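Local coordinates for cell wall surface anchor family protein (Streptococcus pneumoniae, PDB 4OQ1) that probably anchors the pneumococcal pilus to the bacterial cell wall, acting as an ancillary pilin with CnaB-type domains, at residues E164-K169 with F220-P225; N259-K264 with D305-V310; A276-M281 with L320-A325; L313-Y318 with F338-D343. The protein carries 3 engineered substitutions. All coordinates share one frame; numbering follows the deposited sequence.

Interaction 1 (E164-K169 with F220-P225); sequences EGVGFK and FKEVEP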
# COMPACT_ATOMS: atom_id res chain seq x y z
N GLU A 164 10.53 7.07 7.98
CA GLU A 164 10.09 5.75 7.94
C GLU A 164 8.81 5.49 8.73
O GLU A 164 8.55 6.06 9.79
CB GLU A 164 11.28 4.87 8.54
CG GLU A 164 10.97 3.44 8.55
CD GLU A 164 12.14 2.62 9.12
OE1 GLU A 164 13.11 3.18 9.64
OE2 GLU A 164 12.08 1.39 9.04
N GLY A 165 7.93 4.70 8.13
CA GLY A 165 6.73 4.23 8.76
C GLY A 165 5.51 5.10 8.59
O GLY A 165 4.48 4.92 9.27
N VAL A 166 5.59 6.06 7.71
CA VAL A 166 4.37 6.86 7.42
C VAL A 166 3.44 6.04 6.47
O VAL A 166 3.87 5.49 5.41
CB VAL A 166 4.81 8.16 6.76
CG1 VAL A 166 3.61 9.01 6.40
CG2 VAL A 166 5.69 8.99 7.64
N GLY A 167 2.16 5.96 6.80
CA GLY A 167 1.18 5.17 6.02
C GLY A 167 0.39 5.99 5.00
O GLY A 167 -0.02 7.13 5.37
N PHE A 168 0.29 5.45 3.77
CA PHE A 168 -0.49 6.08 2.66
C PHE A 168 -1.49 5.06 2.11
O PHE A 168 -1.29 3.85 2.19
CB PHE A 168 0.43 6.53 1.55
CG PHE A 168 1.24 7.74 1.88
CD1 PHE A 168 2.39 7.66 2.51
CD2 PHE A 168 0.84 9.00 1.48
CE1 PHE A 168 3.17 8.80 2.76
CE2 PHE A 168 1.56 10.15 1.77
CZ PHE A 168 2.75 10.05 2.39
N LYS A 169 -2.64 5.54 1.63
CA LYS A 169 -3.43 4.70 0.74
C LYS A 169 -3.36 5.28 -0.63
O LYS A 169 -3.15 6.50 -0.86
CB LYS A 169 -4.90 4.60 1.21
CG LYS A 169 -5.08 3.77 2.46
CD LYS A 169 -6.56 3.68 2.83
CE LYS A 169 -6.88 3.15 4.22
NZ LYS A 169 -6.33 1.80 4.53
N PHE A 220 -1.82 9.58 -3.69
CA PHE A 220 -1.37 8.99 -2.46
C PHE A 220 -1.94 9.83 -1.27
O PHE A 220 -1.67 11.02 -1.20
CB PHE A 220 0.15 8.94 -2.41
CG PHE A 220 0.77 7.89 -3.21
CD1 PHE A 220 1.18 6.71 -2.62
CD2 PHE A 220 1.13 8.13 -4.54
CE1 PHE A 220 1.82 5.74 -3.37
CE2 PHE A 220 1.80 7.15 -5.27
CZ PHE A 220 2.13 5.96 -4.69
N LYS A 221 -2.76 9.21 -0.41
CA LYS A 221 -3.35 9.88 0.71
C LYS A 221 -2.72 9.52 1.99
O LYS A 221 -2.58 8.35 2.30
CB LYS A 221 -4.85 9.55 0.82
CG LYS A 221 -5.60 9.58 -0.47
CD LYS A 221 -7.06 9.19 -0.23
CE LYS A 221 -7.85 10.18 0.60
NZ LYS A 221 -8.04 11.40 -0.23
N GLU A 222 -2.28 10.53 2.74
CA GLU A 222 -1.49 10.27 3.98
C GLU A 222 -2.39 9.94 5.19
O GLU A 222 -2.57 10.77 6.09
CB GLU A 222 -0.58 11.44 4.30
CG GLU A 222 0.37 11.14 5.41
CD GLU A 222 1.51 12.17 5.54
OE1 GLU A 222 1.65 13.04 4.68
OE2 GLU A 222 2.19 12.12 6.58
N VAL A 223 -2.90 8.73 5.22
CA VAL A 223 -3.87 8.31 6.20
C VAL A 223 -3.27 8.04 7.55
O VAL A 223 -3.98 8.15 8.53
CB VAL A 223 -4.66 7.04 5.73
CG1 VAL A 223 -5.55 7.44 4.58
CG2 VAL A 223 -3.72 5.85 5.44
N GLU A 224 -1.96 7.72 7.61
CA GLU A 224 -1.29 7.45 8.86
C GLU A 224 0.08 8.19 9.04
O GLU A 224 1.12 7.58 8.96
CB GLU A 224 -1.09 5.97 8.99
CG GLU A 224 -1.16 5.45 10.39
CD GLU A 224 -1.02 3.93 10.38
OE1 GLU A 224 -1.64 3.31 9.49
OE2 GLU A 224 -0.29 3.35 11.23
N PRO A 225 0.02 9.50 9.37
CA PRO A 225 1.22 10.30 9.71
C PRO A 225 1.91 9.74 10.94
O PRO A 225 1.32 9.06 11.74
CB PRO A 225 0.69 11.70 9.96
CG PRO A 225 -0.74 11.59 10.09
CD PRO A 225 -1.20 10.31 9.46
O HOH W 1 2.85 6.50 10.97
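Two residues, Val223 and Glu224, sit opposite the single Gly167 in a classic beta bulge that shifts the antiparallel register by one before Lys169 pairs with Lys221. At the bulge Glu224 N donates to Gly167 O at 3.0 Å, standing 45° above the carbonyl plane, while Gly167 N returns a bond to Glu224 O of 2.9 Å. Beyond it a second hydrogen-bonded pair forms: Lys221 N meets Lys169 O at 2.8 Å with an angle of 173° at the hydrogen, and Lys169 N donates to Lys221 O. The bulge coincides with an inverse gamma turn centred on Glu222, whose bond from Val223 N to Lys221 O is weak. Glu222 CG lies anti to the backbone N (chi1 -172°), which carries the extended chain over Phe168; its CG sits above one ring face, 4.3 Å from the ring centroid. Farther out, Glu222 OE2 comes within 3.4 Å of Val166 CG1. Phe168 CD2 also packs on Phe220 CB at 4.0 Å, and both rings rest on Leu153 of strand 150-157. Val223, pointing at the partner strand, meets Lys169 CG with its CG2 at 3.9 Å. On the outer face the polar ends turn to other partners: Lys169 NZ to Thr199, Lys221 NZ to Asp235 and Glu224 OE1 to Tyr201. A water lies between Gly165 O and Glu224 O. Glu222 is buried against Lys155 and Val250 and approaches Asn252, consistent with the Lys-Asn-Glu site of a CnaB domain with its reverse immunoglobulin-like sandwich.

Interaction 2 (N259-K264 with D305-V310); sequences NVDFMK and DGRFRV
Arg307 folds back over the neighbouring strand to reach Asp261, and nearly every atom of its chain meets something on the way. Its CB and CG pass near Phe262 O; CD comes closer, 3.2 Å from Phe262 O, and packs against Met263 CB from across. Bends at chi2 (-65°) and chi3 (-75°) lead the chain across to the partner strand and then outward. NE donates to a water, which in turn donates to Asp261 OD1 and Phe308 O, tying side chains to backbone. At the tip, Arg307 NH2 forms a long salt bridge with Asp261 OD1 at 3.8 Å, the carboxylate lying at the edge of the guanidinium and steeply turned to it. The same oxygen, Asp261 OD1, receives Arg309 NE at 3.0 Å, a salt bridge whose hydrogen bond is weak because it is bent. Arg309 runs extended beside Asp261, and its NH2 passes on to Glu311. The opposite face of the sheet is apolar. Phe308 CG takes the position between its backbone N and carbonyl carbon (chi1 62°), which brings the ring under Phe262 CB, 3.5 Å from the Phe308 centroid. The two ring planes stay near parallel but slid apart, with little overlap. Between the faces, Phe262 N donates to Phe308 O at 2.7 Å, and Lys264 N closes the ladder on Gly306 O at 2.8 Å. An Asx turn, Asp305 OD1 accepting Arg307 N, leads into the second strand. Lys264 NZ is joined covalently to Asn354 CG on strand 350-354, the intramolecular isopeptide bond that is the hallmark of a CnaB domain.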
# COMPACT_ATOMS: atom_id res chain seq x y z
N ASN A 259 5.31 22.07 27.26
CA ASN A 259 4.69 21.58 28.54
C ASN A 259 3.73 22.60 29.04
O ASN A 259 3.81 23.81 28.70
CB ASN A 259 5.74 21.28 29.62
CG ASN A 259 6.96 20.55 29.08
OD1 ASN A 259 6.83 19.63 28.30
ND2 ASN A 259 8.15 20.99 29.48
N VAL A 260 2.82 22.15 29.88
CA VAL A 260 1.89 23.10 30.50
C VAL A 260 1.64 22.64 31.92
O VAL A 260 1.40 21.48 32.18
CB VAL A 260 0.55 23.27 29.77
CG1 VAL A 260 -0.30 24.38 30.40
CG2 VAL A 260 0.79 23.59 28.33
N ASP A 261 1.71 23.59 32.83
CA ASP A 261 1.44 23.34 34.26
C ASP A 261 0.10 23.89 34.54
O ASP A 261 -0.19 25.01 34.16
CB ASP A 261 2.42 24.13 35.09
CG ASP A 261 3.77 23.48 35.14
OD1 ASP A 261 3.86 22.24 35.39
OD2 ASP A 261 4.76 24.21 34.91
N PHE A 262 -0.68 23.13 35.24
CA PHE A 262 -1.99 23.55 35.67
C PHE A 262 -2.14 23.55 37.23
O PHE A 262 -1.51 22.76 37.97
CB PHE A 262 -3.09 22.64 35.08
CG PHE A 262 -3.15 22.64 33.57
CD1 PHE A 262 -3.93 23.61 32.91
CD2 PHE A 262 -2.58 21.64 32.91
CE1 PHE A 262 -4.00 23.64 31.57
CE2 PHE A 262 -2.66 21.64 31.51
CZ PHE A 262 -3.35 22.67 30.86
N MET A 263 -3.09 24.36 37.66
CA MET A 263 -3.59 24.32 39.08
C MET A 263 -5.11 24.51 39.17
O MET A 263 -5.69 25.52 38.65
CB MET A 263 -2.89 25.38 39.93
CG MET A 263 -3.14 25.12 41.41
SD MET A 263 -2.61 26.48 42.48
CE MET A 263 -3.61 26.11 43.88
N LYS A 264 -5.76 23.52 39.78
CA LYS A 264 -7.20 23.50 39.92
C LYS A 264 -7.59 24.13 41.25
O LYS A 264 -7.21 23.64 42.32
CB LYS A 264 -7.74 22.07 39.84
CG LYS A 264 -9.25 21.97 39.90
CD LYS A 264 -9.89 22.45 38.60
CE LYS A 264 -11.40 22.30 38.65
NZ LYS A 264 -12.04 23.41 39.41
N ASP A 305 -2.19 19.57 46.13
CA ASP A 305 -1.97 21.00 45.97
C ASP A 305 -2.71 21.63 44.77
O ASP A 305 -2.38 22.69 44.36
CB ASP A 305 -0.44 21.23 45.86
CG ASP A 305 0.21 20.45 44.70
OD1 ASP A 305 -0.49 19.66 43.93
OD2 ASP A 305 1.43 20.60 44.58
N GLY A 306 -3.69 20.97 44.20
CA GLY A 306 -4.35 21.48 43.00
C GLY A 306 -3.61 21.19 41.70
O GLY A 306 -4.13 21.36 40.64
N ARG A 307 -2.34 20.78 41.77
CA ARG A 307 -1.50 20.71 40.58
C ARG A 307 -1.58 19.43 39.70
O ARG A 307 -1.73 18.31 40.16
CB ARG A 307 0.01 20.89 40.91
CG ARG A 307 0.43 22.18 41.55
CD ARG A 307 0.22 23.36 40.62
NE ARG A 307 1.25 23.40 39.56
CZ ARG A 307 2.40 24.10 39.62
NH1 ARG A 307 2.73 24.87 40.67
NH2 ARG A 307 3.22 24.07 38.60
N PHE A 308 -1.39 19.69 38.42
CA PHE A 308 -1.22 18.69 37.41
C PHE A 308 -0.59 19.31 36.18
O PHE A 308 -0.52 20.53 36.03
CB PHE A 308 -2.54 17.97 37.10
CG PHE A 308 -3.63 18.89 36.55
CD1 PHE A 308 -4.38 19.67 37.38
CD2 PHE A 308 -3.92 18.89 35.18
CE1 PHE A 308 -5.35 20.46 36.85
CE2 PHE A 308 -4.95 19.70 34.68
CZ PHE A 308 -5.62 20.45 35.51
N ARG A 309 -0.21 18.45 35.23
CA ARG A 309 0.73 18.82 34.23
C ARG A 309 0.60 17.89 32.99
O ARG A 309 0.23 16.78 33.13
CB ARG A 309 2.10 18.58 34.85
CG ARG A 309 3.20 19.24 34.17
CD ARG A 309 4.44 19.16 35.06
NE ARG A 309 5.46 19.95 34.41
CZ ARG A 309 6.40 19.46 33.62
NH1 ARG A 309 7.29 20.27 33.06
NH2 ARG A 309 6.48 18.16 33.41
N VAL A 310 0.87 18.46 31.83
CA VAL A 310 1.08 17.70 30.57
C VAL A 310 2.47 18.11 30.02
O VAL A 310 2.83 19.29 30.00
CB VAL A 310 -0.01 17.98 29.52
CG1 VAL A 310 -1.37 17.79 30.12
CG2 VAL A 310 0.09 19.40 28.97
O HOH W 2 1.79 21.50 37.63

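Interaction 3 (A276-M281 with L320-A325); sequences AMFKVM and LWELQA
Phe278 and Leu320 form the apolar centre of this contact, Phe278 CD1 resting 3.7 Å from Leu320 CB. Phe278 CG lies anti to its carbonyl carbon (chi1 -49°), which leans the ring across the second strand, so that CE1 also reaches Glu322 CB. Alongside, Val280 CG2 runs beside Leu320 CD2, both pointing the same way. Phe278 and Leu320 both meet Phe308, and the ring planes of Phe278 and Phe308 lie at about 20°. This face of the sheet therefore looks into the interior of the CnaB-type sandwich, with strands 277-284 and 316-322 as antiparallel neighbours. On the reverse face Trp321 receives Met281, whose chain bends at chi2 and chi3 until Met281 CE lies over one face of the indole, 3.5 Å from Trp321 CG. Leu323 CD1 lies against Lys279 CB at 3.8 Å. Lys279 and Trp321 exchange backbone bonds, Lys279 N to Trp321 O being 2.7 Å. Farther along, the chain turns a corner at Leu323, and a classic beta bulge places Leu323 and Gln324 both against Met277. Met277 O is gripped twice there, by Leu323 N at 2.7 Å and by Gln324 N at 3.2 Å. Met277 N completes the pair with Gln324 O. Glu322 stays on the Phe278 face with its chain extended, and its OE1 accepts from Leu332 N. At the outer rim the Gln324 chain crosses the Met277 side chain at a slant, Gln324 NE2 lying 3.5 Å from Met277 SD while it donates to Gly275 O.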
# COMPACT_ATOMS: atom_id res chain seq x y z
N ALA A 276 -9.87 16.64 40.75
CA ALA A 276 -10.51 17.00 39.48
C ALA A 276 -9.81 16.16 38.43
O ALA A 276 -8.58 16.15 38.36
CB ALA A 276 -10.39 18.46 39.08
N MET A 277 -10.56 15.36 37.72
CA MET A 277 -9.98 14.50 36.69
C MET A 277 -10.33 14.94 35.30
O MET A 277 -11.51 15.15 34.97
CB MET A 277 -10.31 12.99 36.93
CG MET A 277 -10.06 12.48 38.35
SD MET A 277 -10.64 10.77 38.58
CE MET A 277 -9.46 9.92 37.52
N PHE A 278 -9.31 14.98 34.45
CA PHE A 278 -9.47 15.29 33.08
C PHE A 278 -8.81 14.33 32.11
O PHE A 278 -7.67 13.80 32.36
CB PHE A 278 -8.94 16.67 32.75
CG PHE A 278 -9.42 17.77 33.66
CD1 PHE A 278 -10.51 18.57 33.28
CD2 PHE A 278 -8.75 18.05 34.82
CE1 PHE A 278 -10.90 19.64 34.10
CE2 PHE A 278 -9.18 19.09 35.66
CZ PHE A 278 -10.26 19.88 35.27
N LYS A 279 -9.43 14.18 30.95
CA LYS A 279 -8.75 13.49 29.85
C LYS A 279 -8.26 14.47 28.87
O LYS A 279 -9.01 15.43 28.53
CB LYS A 279 -9.74 12.51 29.21
CG LYS A 279 -9.19 11.66 28.12
CD LYS A 279 -10.21 10.60 27.72
CE LYS A 279 -10.47 9.52 28.78
NZ LYS A 279 -11.51 8.49 28.37
N VAL A 280 -6.99 14.32 28.43
CA VAL A 280 -6.49 15.28 27.48
C VAL A 280 -6.87 14.94 26.05
O VAL A 280 -6.65 13.84 25.67
CB VAL A 280 -4.94 15.41 27.59
CG1 VAL A 280 -4.50 16.44 26.60
CG2 VAL A 280 -4.50 15.79 29.01
N MET A 281 -7.45 15.84 25.30
CA MET A 281 -7.95 15.55 23.94
C MET A 281 -7.51 16.57 22.94
O MET A 281 -7.24 17.72 23.29
CB MET A 281 -9.47 15.65 23.91
CG MET A 281 -10.15 15.08 25.12
SD MET A 281 -10.59 13.37 24.82
CE MET A 281 -12.20 13.50 25.49
N LEU A 320 -8.79 19.94 28.00
CA LEU A 320 -8.95 19.18 29.19
C LEU A 320 -10.45 18.85 29.24
O LEU A 320 -11.25 19.77 29.50
CB LEU A 320 -8.60 19.95 30.48
CG LEU A 320 -7.10 20.39 30.58
CD1 LEU A 320 -6.85 21.10 31.90
CD2 LEU A 320 -6.22 19.19 30.54
N TRP A 321 -10.76 17.61 28.93
CA TRP A 321 -12.16 17.10 28.97
C TRP A 321 -12.39 16.61 30.36
O TRP A 321 -11.70 15.64 30.81
CB TRP A 321 -12.38 15.96 27.96
CG TRP A 321 -13.71 15.25 28.08
CD1 TRP A 321 -14.01 14.21 28.87
CD2 TRP A 321 -14.91 15.59 27.40
NE1 TRP A 321 -15.36 13.88 28.75
CE2 TRP A 321 -15.90 14.68 27.78
CE3 TRP A 321 -15.22 16.53 26.44
CZ2 TRP A 321 -17.23 14.76 27.31
CZ3 TRP A 321 -16.53 16.57 25.95
CH2 TRP A 321 -17.49 15.72 26.39
N GLU A 322 -13.31 17.25 31.08
CA GLU A 322 -13.51 16.91 32.55
C GLU A 322 -14.25 15.62 32.72
O GLU A 322 -15.40 15.47 32.22
CB GLU A 322 -14.24 18.01 33.33
CG GLU A 322 -14.26 17.70 34.85
CD GLU A 322 -14.88 18.83 35.66
OE1 GLU A 322 -15.90 19.38 35.20
OE2 GLU A 322 -14.34 19.14 36.72
N LEU A 323 -13.57 14.64 33.31
CA LEU A 323 -14.19 13.38 33.65
C LEU A 323 -14.89 13.40 35.03
O LEU A 323 -15.92 12.81 35.17
CB LEU A 323 -13.14 12.28 33.69
CG LEU A 323 -12.43 12.01 32.35
CD1 LEU A 323 -11.19 11.13 32.47
CD2 LEU A 323 -13.40 11.37 31.36
N GLN A 324 -14.33 14.10 36.00
CA GLN A 324 -14.87 14.14 37.36
C GLN A 324 -14.51 15.50 38.05
O GLN A 324 -13.33 15.89 38.13
CB GLN A 324 -14.22 13.01 38.18
CG GLN A 324 -14.42 13.11 39.66
CD GLN A 324 -13.90 11.92 40.41
OE1 GLN A 324 -14.52 10.87 40.38
NE2 GLN A 324 -12.72 12.08 41.08
N ALA A 325 -15.53 16.15 38.59
CA ALA A 325 -15.31 17.41 39.31
C ALA A 325 -14.81 17.12 40.76
O ALA A 325 -15.06 16.04 41.30
CB ALA A 325 -16.59 18.25 39.32

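Interaction 4 (L313-Y318 with F338-D343); sequences LEYGTY and FTIGKD
Tyr318 N donates to Phe338 O in a 2.8 Å bond with 175° at the hydrogen, and Phe338 N returns a bond to Tyr318 O. Two residues along, Ile340 N donates to Gly316 O at 2.8 Å, while Gly316 N donates to Ile340 O. Between these pairs Thr317 OG1 and Thr339 OG1 share a hydrogen bond of 3.2 Å on the exposed face. On the inner face Tyr318 CB lies over the Phe338 ring, 3.8 Å from its centroid. Phe338 CG sits between its backbone N and carbonyl carbon (chi1 62°), which brings the ring toward Tyr318, yet the two rings, tilted by 29° and slid apart, hardly overlap. The Tyr318 hydroxyl, OH, donates to Glu314 O at 2.6 Å, tying the strand to the turn before it. Ile340 CG1 touches Tyr318 CE2, and Ile340 CG2 reaches Tyr315 CD1 at 3.8 Å. Past the strand end, Gly341 CA sits squarely above the Tyr315 ring, 3.7 Å from the centroid, a CH-pi contact almost on the ring normal. Strand 316-322 has strand 336-340 as its antiparallel neighbour here. Phe338 and Ile340 face Val260 of strand 260-266 across the sandwich, Phe338 also meeting Phe262 edge-to-face; Tyr318 leans on Val291 of strand 287-293, and the turn at 313-315 bonds back to Pro256 and Gly258.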
# COMPACT_ATOMS: atom_id res chain seq x y z
N LEU A 313 4.56 16.37 24.01
CA LEU A 313 3.33 16.91 23.39
C LEU A 313 3.55 18.10 22.38
O LEU A 313 3.99 19.23 22.66
CB LEU A 313 2.32 17.21 24.51
CG LEU A 313 0.94 17.68 24.17
CD1 LEU A 313 -0.05 17.29 25.26
CD2 LEU A 313 1.08 19.15 24.03
N GLU A 314 3.21 17.80 21.16
CA GLU A 314 3.52 18.65 20.06
C GLU A 314 2.77 19.94 20.15
O GLU A 314 1.66 19.99 20.69
CB GLU A 314 3.17 17.89 18.79
CG GLU A 314 4.27 16.88 18.42
CD GLU A 314 4.47 15.64 19.32
OE1 GLU A 314 3.57 15.28 20.12
OE2 GLU A 314 5.56 14.99 19.23
N TYR A 315 3.40 20.98 19.70
CA TYR A 315 2.74 22.20 19.44
C TYR A 315 1.37 22.01 18.80
O TYR A 315 1.23 21.34 17.78
CB TYR A 315 3.57 23.09 18.54
CG TYR A 315 4.76 23.80 19.28
CD1 TYR A 315 5.15 23.46 20.57
CD2 TYR A 315 5.44 24.84 18.66
CE1 TYR A 315 6.22 24.13 21.19
CE2 TYR A 315 6.48 25.50 19.26
CZ TYR A 315 6.87 25.15 20.51
OH TYR A 315 7.93 25.84 21.05
N GLY A 316 0.40 22.75 19.32
CA GLY A 316 -0.97 22.65 18.82
C GLY A 316 -1.95 23.02 19.89
O GLY A 316 -1.54 23.45 20.95
N THR A 317 -3.23 22.82 19.61
CA THR A 317 -4.33 23.16 20.52
C THR A 317 -4.94 21.88 21.10
O THR A 317 -5.15 20.89 20.36
CB THR A 317 -5.35 23.96 19.75
OG1 THR A 317 -4.73 25.20 19.42
CG2 THR A 317 -6.65 24.18 20.57
N TYR A 318 -5.14 21.88 22.43
CA TYR A 318 -5.64 20.78 23.10
C TYR A 318 -6.78 21.19 24.07
O TYR A 318 -7.07 22.37 24.23
CB TYR A 318 -4.56 20.13 23.91
CG TYR A 318 -3.39 19.64 23.11
CD1 TYR A 318 -3.37 18.37 22.63
CD2 TYR A 318 -2.36 20.46 22.82
CE1 TYR A 318 -2.35 17.92 21.86
CE2 TYR A 318 -1.27 20.02 22.09
CZ TYR A 318 -1.27 18.74 21.61
OH TYR A 318 -0.25 18.20 20.95
N PHE A 338 -6.37 24.82 25.68
CA PHE A 338 -5.01 25.34 25.88
C PHE A 338 -4.22 25.06 24.64
O PHE A 338 -4.46 24.07 23.95
CB PHE A 338 -4.31 24.79 27.13
CG PHE A 338 -4.09 23.31 27.16
CD1 PHE A 338 -2.82 22.81 27.04
CD2 PHE A 338 -5.10 22.43 27.36
CE1 PHE A 338 -2.61 21.47 27.03
CE2 PHE A 338 -4.91 21.10 27.37
CZ PHE A 338 -3.64 20.59 27.26
N THR A 339 -3.19 25.90 24.42
CA THR A 339 -2.40 25.93 23.17
C THR A 339 -1.00 25.79 23.61
O THR A 339 -0.58 26.45 24.55
CB THR A 339 -2.62 27.24 22.41
OG1 THR A 339 -3.93 27.17 21.87
CG2 THR A 339 -1.66 27.34 21.18
N ILE A 340 -0.30 24.83 23.05
CA ILE A 340 1.16 24.70 23.25
C ILE A 340 1.92 25.35 22.09
O ILE A 340 1.66 25.03 20.95
CB ILE A 340 1.47 23.25 23.43
CG1 ILE A 340 0.61 22.75 24.54
CG2 ILE A 340 2.96 23.03 23.64
CD1 ILE A 340 1.27 21.75 25.39
N GLY A 341 2.91 26.21 22.39
CA GLY A 341 3.52 27.02 21.32
C GLY A 341 4.77 27.68 21.80
O GLY A 341 5.09 27.61 22.98
N LYS A 342 5.51 28.29 20.88
CA LYS A 342 6.76 28.97 21.22
C LYS A 342 6.54 30.22 22.11
O LYS A 342 7.38 30.50 22.95
CB LYS A 342 7.50 29.38 19.94
CG LYS A 342 8.92 29.89 20.17
CD LYS A 342 9.65 30.07 18.84
CE LYS A 342 10.98 30.81 19.03
NZ LYS A 342 10.86 32.28 18.82
N ASP A 343 5.44 30.95 21.92
CA ASP A 343 5.18 32.20 22.68
C ASP A 343 5.46 32.13 24.19
O ASP A 343 4.60 31.70 24.96
CB ASP A 343 3.74 32.69 22.45
CG ASP A 343 3.63 33.62 21.26
OD1 ASP A 343 4.69 34.07 20.78
OD2 ASP A 343 2.49 33.90 20.80

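Interaction 1 belongs to one prealbumin-like range, interactions 2, 3 and 4 to the next; the nearest atoms of interactions 1 and 4 are about 10 Å apart. Interactions 3 and 4 share strand 316-322, which pairs with 277-284 in one and 336-340 in the other. Interaction 2 lies in the facing sheet; Phe262 and Phe308 meet Leu320, and Val260 meets Ile340, so the three enclose one apolar interior. Interaction 1 likewise buries Phe168 and Glu222. Outward faces differ: lysines and Glu224 in interaction 1, an arginine-aspartate network with water in 2, a methionine on an indole in 3, paired threonines in 4. Interactions 1 and 3 each carry a classic bulge after a buried glutamate.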